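Local coordinates for probable Ni/Fe-hydrogenase 1 B-type cytochrome subunit (Escherichia coli K-12, PDB 6G94), which probably serves as the haem-binding, membrane-embedded b-type cytochrome subunit that carries electrons for Ni/Fe-hydrogenase 1, at residues I20-T25 / L75-W80; L27-L32 / M68-V73; V141-T146 / S182-G187. One frame throughout, in Å; residues are numbered along the deposited sequence.

How the contacts relate
From the N terminus, helix 20-40 supplies the first segments of contacts 1 and 2, and the chain then turns back in helix 55-83. This hairpin closes first at contact 2 (27-32 with 68-73) and then at contact 1 (20-25 with 75-80), so contact 1 encloses contact 2. Thr25 packs on Phe70 and Val73, making the two contacts one continuous seam. Contact 3 follows in series, closing a second antiparallel hairpin between helix 130-151 and helix 177-203. Ile144 of contact 3 packs against Phe70 and Thr71 of contact 2, joining the two hairpins, and the haem is touched by contacts 2 and 3.

Contact 1: residues I20-T25 / L75-W80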
# COMPACT_ATOMS: atom_id res chain seq x y z
N ILE I 20 -17.28 -51.64 15.74
CA ILE I 20 -17.43 -50.49 14.87
C ILE I 20 -17.76 -49.31 15.77
O ILE I 20 -17.16 -48.25 15.67
CB ILE I 20 -18.56 -50.72 13.85
CG1 ILE I 20 -18.17 -51.82 12.86
CG2 ILE I 20 -18.89 -49.43 13.12
CD1 ILE I 20 -17.81 -51.34 11.47
N TRP I 21 -18.68 -49.54 16.68
CA TRP I 21 -19.17 -48.51 17.57
C TRP I 21 -18.17 -48.12 18.68
O TRP I 21 -18.56 -47.55 19.68
CB TRP I 21 -20.53 -48.91 18.11
CG TRP I 21 -21.43 -49.41 16.99
CD1 TRP I 21 -21.52 -50.69 16.55
CD2 TRP I 21 -22.33 -48.65 16.17
NE1 TRP I 21 -22.41 -50.77 15.52
CE2 TRP I 21 -22.94 -49.54 15.28
CE3 TRP I 21 -22.70 -47.29 16.12
CZ2 TRP I 21 -23.89 -49.13 14.33
CZ3 TRP I 21 -23.65 -46.88 15.17
CH2 TRP I 21 -24.22 -47.80 14.29
N HIS I 22 -16.90 -48.43 18.48
CA HIS I 22 -15.82 -48.02 19.40
C HIS I 22 -14.83 -47.26 18.55
O HIS I 22 -14.32 -46.23 18.96
CB HIS I 22 -15.15 -49.24 20.10
CG HIS I 22 -13.79 -48.96 20.69
ND1 HIS I 22 -13.60 -48.42 21.95
CD2 HIS I 22 -12.55 -49.14 20.18
CE1 HIS I 22 -12.31 -48.27 22.18
NE2 HIS I 22 -11.65 -48.71 21.13
N TRP I 23 -14.56 -47.80 17.36
CA TRP I 23 -13.61 -47.19 16.44
C TRP I 23 -14.19 -45.94 15.88
O TRP I 23 -13.48 -45.08 15.41
CB TRP I 23 -13.24 -48.14 15.30
CG TRP I 23 -12.39 -49.24 15.75
CD1 TRP I 23 -12.64 -50.57 15.59
CD2 TRP I 23 -11.14 -49.15 16.47
NE1 TRP I 23 -11.63 -51.31 16.15
CE2 TRP I 23 -10.70 -50.47 16.71
CE3 TRP I 23 -10.36 -48.07 16.94
CZ2 TRP I 23 -9.50 -50.75 17.41
CZ3 TRP I 23 -9.16 -48.35 17.63
CH2 TRP I 23 -8.75 -49.68 17.86
N LEU I 24 -15.51 -45.86 15.94
CA LEU I 24 -16.19 -44.65 15.56
C LEU I 24 -15.87 -43.55 16.60
O LEU I 24 -15.23 -42.56 16.27
CB LEU I 24 -17.68 -44.90 15.42
CG LEU I 24 -18.35 -43.92 14.47
CD1 LEU I 24 -17.61 -43.80 13.14
CD2 LEU I 24 -19.79 -44.32 14.25
N THR I 25 -16.33 -43.76 17.83
CA THR I 25 -16.02 -42.92 18.97
C THR I 25 -14.57 -42.42 19.02
O THR I 25 -14.31 -41.26 19.31
CB THR I 25 -16.29 -43.68 20.27
OG1 THR I 25 -17.51 -44.40 20.13
CG2 THR I 25 -16.46 -42.75 21.40
N LEU I 75 -24.33 -42.29 23.53
CA LEU I 75 -25.55 -42.51 24.30
C LEU I 75 -26.19 -43.83 24.08
O LEU I 75 -26.77 -44.36 25.00
CB LEU I 75 -26.58 -41.42 24.07
CG LEU I 75 -26.25 -40.12 24.80
CD1 LEU I 75 -26.82 -38.95 24.02
CD2 LEU I 75 -26.77 -40.15 26.24
N MET I 76 -26.10 -44.37 22.87
CA MET I 76 -26.59 -45.72 22.65
C MET I 76 -25.62 -46.72 23.34
O MET I 76 -26.04 -47.63 24.05
CB MET I 76 -26.86 -46.00 21.16
CG MET I 76 -25.63 -46.02 20.26
SD MET I 76 -25.85 -46.76 18.62
CE MET I 76 -24.55 -47.99 18.57
N ARG I 77 -24.32 -46.49 23.18
CA ARG I 77 -23.28 -47.28 23.78
C ARG I 77 -23.35 -47.28 25.33
O ARG I 77 -22.92 -48.22 25.98
CB ARG I 77 -21.94 -46.76 23.26
CG ARG I 77 -20.72 -47.51 23.68
CD ARG I 77 -19.55 -47.14 22.81
NE ARG I 77 -18.34 -47.74 23.35
CZ ARG I 77 -17.21 -47.10 23.63
NH1 ARG I 77 -17.11 -45.79 23.42
NH2 ARG I 77 -16.17 -47.76 24.13
N ILE I 78 -23.92 -46.22 25.90
CA ILE I 78 -24.11 -46.14 27.34
C ILE I 78 -25.41 -46.82 27.72
O ILE I 78 -25.50 -47.48 28.74
CB ILE I 78 -24.07 -44.67 27.86
CG1 ILE I 78 -22.63 -44.24 28.11
CG2 ILE I 78 -24.88 -44.47 29.14
CD1 ILE I 78 -22.46 -42.79 28.50
N TYR I 79 -26.41 -46.66 26.89
CA TYR I 79 -27.68 -47.25 27.20
C TYR I 79 -27.58 -48.78 27.39
O TYR I 79 -28.22 -49.35 28.28
CB TYR I 79 -28.69 -46.86 26.13
CG TYR I 79 -29.98 -47.53 26.35
CD1 TYR I 79 -30.72 -47.29 27.50
CD2 TYR I 79 -30.45 -48.45 25.43
CE1 TYR I 79 -31.92 -47.94 27.72
CE2 TYR I 79 -31.64 -49.12 25.62
CZ TYR I 79 -32.37 -48.86 26.76
OH TYR I 79 -33.55 -49.53 26.94
N TRP I 80 -26.75 -49.44 26.58
CA TRP I 80 -26.58 -50.89 26.68
C TRP I 80 -25.83 -51.40 27.89
O TRP I 80 -26.24 -52.40 28.48
CB TRP I 80 -25.91 -51.44 25.44
CG TRP I 80 -26.74 -51.32 24.25
CD1 TRP I 80 -28.11 -51.39 24.18
CD2 TRP I 80 -26.28 -51.10 22.93
NE1 TRP I 80 -28.52 -51.22 22.88
CE2 TRP I 80 -27.41 -51.04 22.09
CE3 TRP I 80 -25.00 -50.93 22.37
CZ2 TRP I 80 -27.31 -50.83 20.71
CZ3 TRP I 80 -24.90 -50.72 21.01
CH2 TRP I 80 -26.05 -50.68 20.19
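Met76 and Arg77 reach from helix 55-83 to Trp21, His22 and Thr25 at the start of helix 20-40, in an antiparallel helix hairpin whose segment axes are inclined at 135° and approach to 11.2 Å. Long side chains span this wide gap. Met76 makes a Met-aromatic contact: its chain crosses Trp21 at about a right angle, and Met76 SD lies obliquely, 4.5 Å from the centroid of the six-membered ring of Trp21; the exact place of the methyl beyond it is doubtful. Arg77 takes the other route. With CG anti to the backbone N (chi1 -176°) and the chain extended as far as NE, it runs straight at the opposite helix, and Arg77 CD comes 3.3 Å from Trp21 O. The guanidinium then passes between His22 and Thr25, its plane 79° from the imidazole. Arg77 NH2 lies in the ring plane at the edge of His22, 3.4 Å from His22 ND1, but the angle is too poor for a hydrogen bond. Arg77 also touches Phe137 of helix 130-151, extending the contact to a third helix. Thr25 OG1 gives a weak hydrogen bond of 3.4 Å to Trp21 O and stands 3.6 Å from Arg77 NH1.

Contact 2: residues L27-L32 / M68-V73. With HEM (protoporphyrin IX containing Fe), chain B.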
# COMPACT_ATOMS: atom_id res chain seq x y z
N LEU I 27 -12.62 -42.24 16.38
CA LEU I 27 -12.51 -41.38 15.23
C LEU I 27 -13.12 -40.03 15.57
O LEU I 27 -12.54 -39.01 15.28
CB LEU I 27 -13.20 -42.03 14.03
CG LEU I 27 -13.12 -41.37 12.66
CD1 LEU I 27 -11.68 -41.36 12.20
CD2 LEU I 27 -13.99 -42.15 11.69
N CYS I 28 -14.28 -40.04 16.22
CA CYS I 28 -14.94 -38.82 16.67
C CYS I 28 -14.08 -38.08 17.66
O CYS I 28 -13.78 -36.91 17.48
CB CYS I 28 -16.31 -39.12 17.25
SG CYS I 28 -17.55 -39.43 15.99
N MET I 29 -13.65 -38.77 18.70
CA MET I 29 -12.73 -38.23 19.69
C MET I 29 -11.52 -37.54 19.05
O MET I 29 -11.24 -36.40 19.37
CB MET I 29 -12.26 -39.33 20.65
CG MET I 29 -11.58 -38.83 21.91
SD MET I 29 -12.69 -37.78 22.84
CE MET I 29 -13.79 -38.98 23.58
N ALA I 30 -10.84 -38.22 18.14
CA ALA I 30 -9.63 -37.67 17.52
C ALA I 30 -9.95 -36.39 16.76
O ALA I 30 -9.11 -35.50 16.65
CB ALA I 30 -8.97 -38.68 16.59
N VAL I 31 -11.18 -36.29 16.27
CA VAL I 31 -11.55 -35.18 15.43
C VAL I 31 -12.03 -34.02 16.31
O VAL I 31 -11.65 -32.87 16.08
CB VAL I 31 -12.63 -35.59 14.38
CG1 VAL I 31 -13.27 -34.36 13.75
CG2 VAL I 31 -12.01 -36.46 13.30
N LEU I 32 -12.82 -34.34 17.34
CA LEU I 32 -13.31 -33.33 18.27
C LEU I 32 -12.18 -32.66 19.04
O LEU I 32 -12.31 -31.51 19.46
CB LEU I 32 -14.32 -33.94 19.23
CG LEU I 32 -15.72 -34.17 18.68
CD1 LEU I 32 -16.40 -35.27 19.45
CD2 LEU I 32 -16.55 -32.90 18.74
N MET I 68 -22.11 -34.41 16.94
CA MET I 68 -23.44 -34.99 16.77
C MET I 68 -23.30 -36.50 16.77
O MET I 68 -23.90 -37.18 17.60
CB MET I 68 -24.11 -34.49 15.49
CG MET I 68 -24.52 -33.03 15.53
SD MET I 68 -25.98 -32.76 16.54
CE MET I 68 -26.33 -31.03 16.24
N VAL I 69 -22.49 -37.00 15.83
CA VAL I 69 -22.21 -38.44 15.70
C VAL I 69 -21.73 -39.03 17.02
O VAL I 69 -22.30 -40.01 17.52
CB VAL I 69 -21.18 -38.73 14.58
CG1 VAL I 69 -20.91 -40.23 14.50
CG2 VAL I 69 -21.67 -38.21 13.24
N PHE I 70 -20.68 -38.42 17.58
CA PHE I 70 -20.14 -38.79 18.88
C PHE I 70 -21.23 -38.91 19.93
O PHE I 70 -21.27 -39.89 20.64
CB PHE I 70 -19.10 -37.78 19.35
CG PHE I 70 -18.60 -38.03 20.73
CD1 PHE I 70 -17.59 -38.97 20.96
CD2 PHE I 70 -19.13 -37.34 21.82
CE1 PHE I 70 -17.12 -39.22 22.24
CE2 PHE I 70 -18.67 -37.58 23.11
CZ PHE I 70 -17.66 -38.52 23.32
N THR I 71 -22.10 -37.91 20.02
CA THR I 71 -23.16 -37.89 21.03
C THR I 71 -24.13 -39.06 20.88
O THR I 71 -24.50 -39.70 21.86
CB THR I 71 -23.96 -36.57 20.99
OG1 THR I 71 -23.07 -35.48 21.25
CG2 THR I 71 -25.03 -36.54 22.05
N VAL I 72 -24.56 -39.32 19.65
CA VAL I 72 -25.48 -40.41 19.34
C VAL I 72 -24.86 -41.76 19.73
O VAL I 72 -25.43 -42.51 20.53
CB VAL I 72 -25.91 -40.37 17.85
CG1 VAL I 72 -26.40 -41.73 17.38
CG2 VAL I 72 -27.00 -39.33 17.65
N VAL I 73 -23.68 -42.04 19.19
CA VAL I 73 -22.98 -43.28 19.45
C VAL I 73 -22.75 -43.48 20.94
O VAL I 73 -23.08 -44.53 21.46
CB VAL I 73 -21.67 -43.38 18.65
CG1 VAL I 73 -20.87 -44.62 19.04
CG2 VAL I 73 -21.96 -43.41 17.16
CHA HEM B . -15.42 -25.95 21.12
CHB HEM B . -13.28 -30.11 22.07
CHC HEM B . -17.57 -32.26 22.30
CHD HEM B . -19.64 -28.21 20.74
C1A HEM B . -14.51 -26.89 21.48
C2A HEM B . -13.23 -26.58 21.93
C3A HEM B . -12.62 -27.74 22.21
C4A HEM B . -13.52 -28.77 21.92
CMA HEM B . -11.20 -27.88 22.72
CAA HEM B . -12.63 -25.19 22.04
CBA HEM B . -13.01 -24.49 23.33
CGA HEM B . -12.37 -23.14 23.36
O1A HEM B . -11.15 -22.96 23.46
O2A HEM B . -13.09 -22.14 23.30
C1B HEM B . -14.29 -31.06 22.24
C2B HEM B . -14.04 -32.41 22.64
C3B HEM B . -15.25 -33.00 22.71
C4B HEM B . -16.23 -31.99 22.34
CMB HEM B . -12.69 -33.03 22.92
CAB HEM B . -15.63 -34.37 23.08
CBB HEM B . -14.72 -35.33 23.21
C1C HEM B . -18.52 -31.36 21.83
C2C HEM B . -19.86 -31.65 21.59
C3C HEM B . -20.44 -30.49 21.15
C4C HEM B . -19.44 -29.50 21.13
CMC HEM B . -20.56 -32.97 21.79
CAC HEM B . -21.86 -30.35 20.78
CBC HEM B . -22.20 -29.96 19.56
C1D HEM B . -18.63 -27.28 20.77
C2D HEM B . -18.92 -25.88 20.49
C3D HEM B . -17.73 -25.23 20.58
C4D HEM B . -16.74 -26.26 20.94
CMD HEM B . -20.28 -25.34 20.14
CAD HEM B . -17.41 -23.75 20.38
CBD HEM B . -17.88 -23.23 19.03
CGD HEM B . -17.52 -21.80 18.75
O1D HEM B . -18.10 -20.85 19.29
O2D HEM B . -16.63 -21.53 17.93
NA HEM B . -14.70 -28.24 21.51
NB HEM B . -15.60 -30.86 22.08
NC HEM B . -18.27 -30.07 21.49
ND HEM B . -17.33 -27.46 21.05
FE HEM B . -16.49 -29.05 21.50
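Phe70 of helix 55-83 fits among Cys28, Met29 and Leu32 of helix 20-40, in the interior of an antiparallel transmembrane hairpin that lines the haem pocket. The segment axes approach to 9.5 Å at 142°, and the backbones are nearest at Cys28 and Phe70. Here the packing is tight: Cys28 CB lies 3.7 Å from Phe70 CB and also stands at the edge of the ring, near its plane. Leu32 CD1 comes in obliquely, 3.7 Å from Phe70 CB, while the other branch, Leu32 CD2, rests 3.7 Å from the haem atom C4B, so one leucine is wedged between phenylalanine and porphyrin. Phe70 points its ring across the interface because CG is anti to the backbone N (chi1 175°). The far end of that ring is met by Met29, whose chain, bent at chi2 and chi3, brings Met29 CE to 3.6 Å from Phe70 CE1, beside the haem vinyl group. An alanine at Phe70 would take away the ring and is likely to leave a gap between Leu32, Met29 and the vinyl, with the methionine end freer to turn. The looser flank is at Val69, which is partly exposed even in the assembly and packs against an apolar side chain of another protein chain. Across the hairpin Val69 meets just Cys28, Val69 CG1 to Cys28 SG at 3.8 Å. On the haem side Thr71, hydrogen-bonded to Gly67 O, holds Thr71 OG1 3.6 Å from the haem methyl CMC.

Contact 3: residues V141-T146 / S182-G187; sequences VFMIIT and SWHRLG. With HEM (protoporphyrin IX containing Fe), chain B.
The His184 imidazole has Met143 CE over the centre of one face, a CH-pi contact 3.8 Å from the ring centroid, while Thr146 OG1 and the carbonyl O of Met143 lie at its edge in the ring plane. The Phe142 ring carries Thr146 CG2 on one face, offset toward the rim, and meets Trp183 O near its plane at the edge. His184, Met143 and the second-shell Thr146 form one axial side of a bis-histidine b-type haem site, built where helix 130-151 and helix 177-203 pack antiparallel, their segments at 154°. His184 NE2 binds the haem iron at 2.2 Å; His63 of helix 55-83 is the second protein ligand.

The other nitrogen fixes the rotation of the imidazole. His184 ND1 donates to Thr146 OG1 at 2.8 Å, nearly straight at 172°, and Thr146 OG1 in turn donates to Phe142 O at 2.9 Å, one turn back on its own helix. With OG1 between the backbone N and the carbonyl carbon (chi1 69°), Thr146 reaches both, consistent with a buried second-shell residue that orients the iron ligand. Met143, bent at chi2 and chi3, threads between the helices and carries its methyl to the haem as well as to the histidine. Met143 SD lies 3.8 Å from Gly187 CA, in the space a CB there would need, so the absent side chain lets the methionine pass. Farther out, Phe142 CZ packs at 4.2 Å on Trp183 CB, whose indole turns away to meet Phe170. Arg185 points away from helix 130-151; its NH2 forms a salt bridge with an acidic side chain of another protein chain, and Arg185 NE makes a weak 3.1 Å hydrogen bond to haem propionate O1A.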
# COMPACT_ATOMS: atom_id res chain seq x y z
N VAL I 141 -19.77 -37.04 28.78
CA VAL I 141 -21.13 -36.54 28.96
C VAL I 141 -21.08 -35.09 29.37
O VAL I 141 -21.97 -34.30 29.03
CB VAL I 141 -21.90 -37.38 30.00
CG1 VAL I 141 -23.21 -36.71 30.38
CG2 VAL I 141 -22.18 -38.77 29.44
N PHE I 142 -20.02 -34.72 30.08
CA PHE I 142 -19.79 -33.34 30.47
C PHE I 142 -19.43 -32.54 29.21
O PHE I 142 -19.94 -31.44 29.00
CB PHE I 142 -18.70 -33.25 31.55
CG PHE I 142 -18.41 -31.84 32.01
CD1 PHE I 142 -19.33 -31.16 32.82
CD2 PHE I 142 -17.24 -31.19 31.61
CE1 PHE I 142 -19.08 -29.85 33.23
CE2 PHE I 142 -16.99 -29.89 32.02
CZ PHE I 142 -17.91 -29.22 32.84
N MET I 143 -18.57 -33.12 28.38
CA MET I 143 -18.20 -32.54 27.09
C MET I 143 -19.38 -32.37 26.12
O MET I 143 -19.28 -31.65 25.11
CB MET I 143 -17.09 -33.37 26.44
CG MET I 143 -15.77 -33.19 27.13
SD MET I 143 -15.38 -31.43 27.25
CE MET I 143 -14.46 -31.22 25.73
N ILE I 144 -20.49 -33.04 26.44
CA ILE I 144 -21.70 -33.02 25.63
C ILE I 144 -22.65 -31.99 26.21
O ILE I 144 -23.17 -31.15 25.46
CB ILE I 144 -22.36 -34.42 25.54
CG1 ILE I 144 -21.58 -35.30 24.53
CG2 ILE I 144 -23.84 -34.30 25.17
CD1 ILE I 144 -21.97 -36.78 24.50
N ILE I 145 -22.87 -32.05 27.53
CA ILE I 145 -23.72 -31.07 28.21
C ILE I 145 -23.18 -29.65 27.99
O ILE I 145 -23.95 -28.75 27.67
CB ILE I 145 -23.84 -31.36 29.71
CG1 ILE I 145 -24.53 -32.69 29.92
CG2 ILE I 145 -24.65 -30.28 30.40
CD1 ILE I 145 -24.29 -33.24 31.30
N THR I 146 -21.87 -29.47 28.15
CA THR I 146 -21.22 -28.18 27.92
C THR I 146 -21.12 -27.82 26.44
O THR I 146 -21.38 -26.68 26.06
CB THR I 146 -19.81 -28.09 28.57
OG1 THR I 146 -18.87 -28.95 27.91
CG2 THR I 146 -19.87 -28.43 30.04
N SER I 182 -14.29 -22.38 28.71
CA SER I 182 -13.07 -22.67 29.44
C SER I 182 -13.13 -24.07 30.03
O SER I 182 -12.21 -24.85 29.83
CB SER I 182 -12.82 -21.62 30.53
OG SER I 182 -12.17 -20.47 29.98
N TRP I 183 -14.23 -24.38 30.71
CA TRP I 183 -14.46 -25.72 31.24
C TRP I 183 -14.55 -26.78 30.14
O TRP I 183 -14.10 -27.90 30.34
CB TRP I 183 -15.72 -25.73 32.09
CG TRP I 183 -15.51 -25.12 33.45
CD1 TRP I 183 -15.94 -23.91 33.85
CD2 TRP I 183 -14.83 -25.70 34.57
NE1 TRP I 183 -15.59 -23.69 35.15
CE2 TRP I 183 -14.90 -24.77 35.63
CE3 TRP I 183 -14.18 -26.92 34.80
CZ2 TRP I 183 -14.34 -25.01 36.89
CZ3 TRP I 183 -13.62 -27.16 36.05
CH2 TRP I 183 -13.70 -26.20 37.08
N HIS I 184 -15.14 -26.42 29.00
CA HIS I 184 -15.15 -27.28 27.81
C HIS I 184 -13.74 -27.56 27.33
O HIS I 184 -13.41 -28.70 27.06
CB HIS I 184 -16.00 -26.65 26.69
CG HIS I 184 -16.33 -27.59 25.56
ND1 HIS I 184 -17.28 -28.58 25.67
CD2 HIS I 184 -15.88 -27.65 24.28
CE1 HIS I 184 -17.39 -29.22 24.51
NE2 HIS I 184 -16.55 -28.67 23.65
N ARG I 185 -12.90 -26.53 27.24
CA ARG I 185 -11.52 -26.74 26.79
C ARG I 185 -10.72 -27.57 27.80
O ARG I 185 -9.85 -28.36 27.41
CB ARG I 185 -10.81 -25.40 26.52
CG ARG I 185 -9.31 -25.54 26.29
CD ARG I 185 -8.69 -24.33 25.63
NE ARG I 185 -8.58 -24.54 24.19
CZ ARG I 185 -7.44 -24.73 23.55
NH1 ARG I 185 -7.44 -24.93 22.25
NH2 ARG I 185 -6.29 -24.75 24.21
N LEU I 186 -11.03 -27.41 29.08
CA LEU I 186 -10.36 -28.17 30.13
C LEU I 186 -10.70 -29.66 30.00
O LEU I 186 -9.81 -30.50 30.07
CB LEU I 186 -10.74 -27.65 31.53
CG LEU I 186 -10.16 -28.40 32.73
CD1 LEU I 186 -8.63 -28.31 32.76
CD2 LEU I 186 -10.78 -27.91 34.02
N GLY I 187 -11.98 -29.96 29.79
CA GLY I 187 -12.46 -31.32 29.62
C GLY I 187 -11.69 -32.04 28.56
O GLY I 187 -11.32 -33.18 28.73
CHA HEM B . -15.42 -25.95 21.12
CHB HEM B . -13.28 -30.11 22.07
CHC HEM B . -17.57 -32.26 22.30
CHD HEM B . -19.64 -28.21 20.74
C1A HEM B . -14.51 -26.89 21.48
C2A HEM B . -13.23 -26.58 21.93
C3A HEM B . -12.62 -27.74 22.21
C4A HEM B . -13.52 -28.77 21.92
CMA HEM B . -11.20 -27.88 22.72
CAA HEM B . -12.63 -25.19 22.04
CBA HEM B . -13.01 -24.49 23.33
CGA HEM B . -12.37 -23.14 23.36
O1A HEM B . -11.15 -22.96 23.46
O2A HEM B . -13.09 -22.14 23.30
C1B HEM B . -14.29 -31.06 22.24
C2B HEM B . -14.04 -32.41 22.64
C3B HEM B . -15.25 -33.00 22.71
C4B HEM B . -16.23 -31.99 22.34
CMB HEM B . -12.69 -33.03 22.92
CAB HEM B . -15.63 -34.37 23.08
CBB HEM B . -14.72 -35.33 23.21
C1C HEM B . -18.52 -31.36 21.83
C2C HEM B . -19.86 -31.65 21.59
C3C HEM B . -20.44 -30.49 21.15
C4C HEM B . -19.44 -29.50 21.13
CMC HEM B . -20.56 -32.97 21.79
CAC HEM B . -21.86 -30.35 20.78
CBC HEM B . -22.20 -29.96 19.56
C1D HEM B . -18.63 -27.28 20.77
C2D HEM B . -18.92 -25.88 20.49
C3D HEM B . -17.73 -25.23 20.58
C4D HEM B . -16.74 -26.26 20.94
CMD HEM B . -20.28 -25.34 20.14
CAD HEM B . -17.41 -23.75 20.38
CBD HEM B . -17.88 -23.23 19.03
CGD HEM B . -17.52 -21.80 18.75
O1D HEM B . -18.10 -20.85 19.29
O2D HEM B . -16.63 -21.53 17.93
NA HEM B . -14.70 -28.24 21.51
NB HEM B . -15.60 -30.86 22.08
NC HEM B . -18.27 -30.07 21.49
ND HEM B . -17.33 -27.46 21.05
FE HEM B . -16.49 -29.05 21.50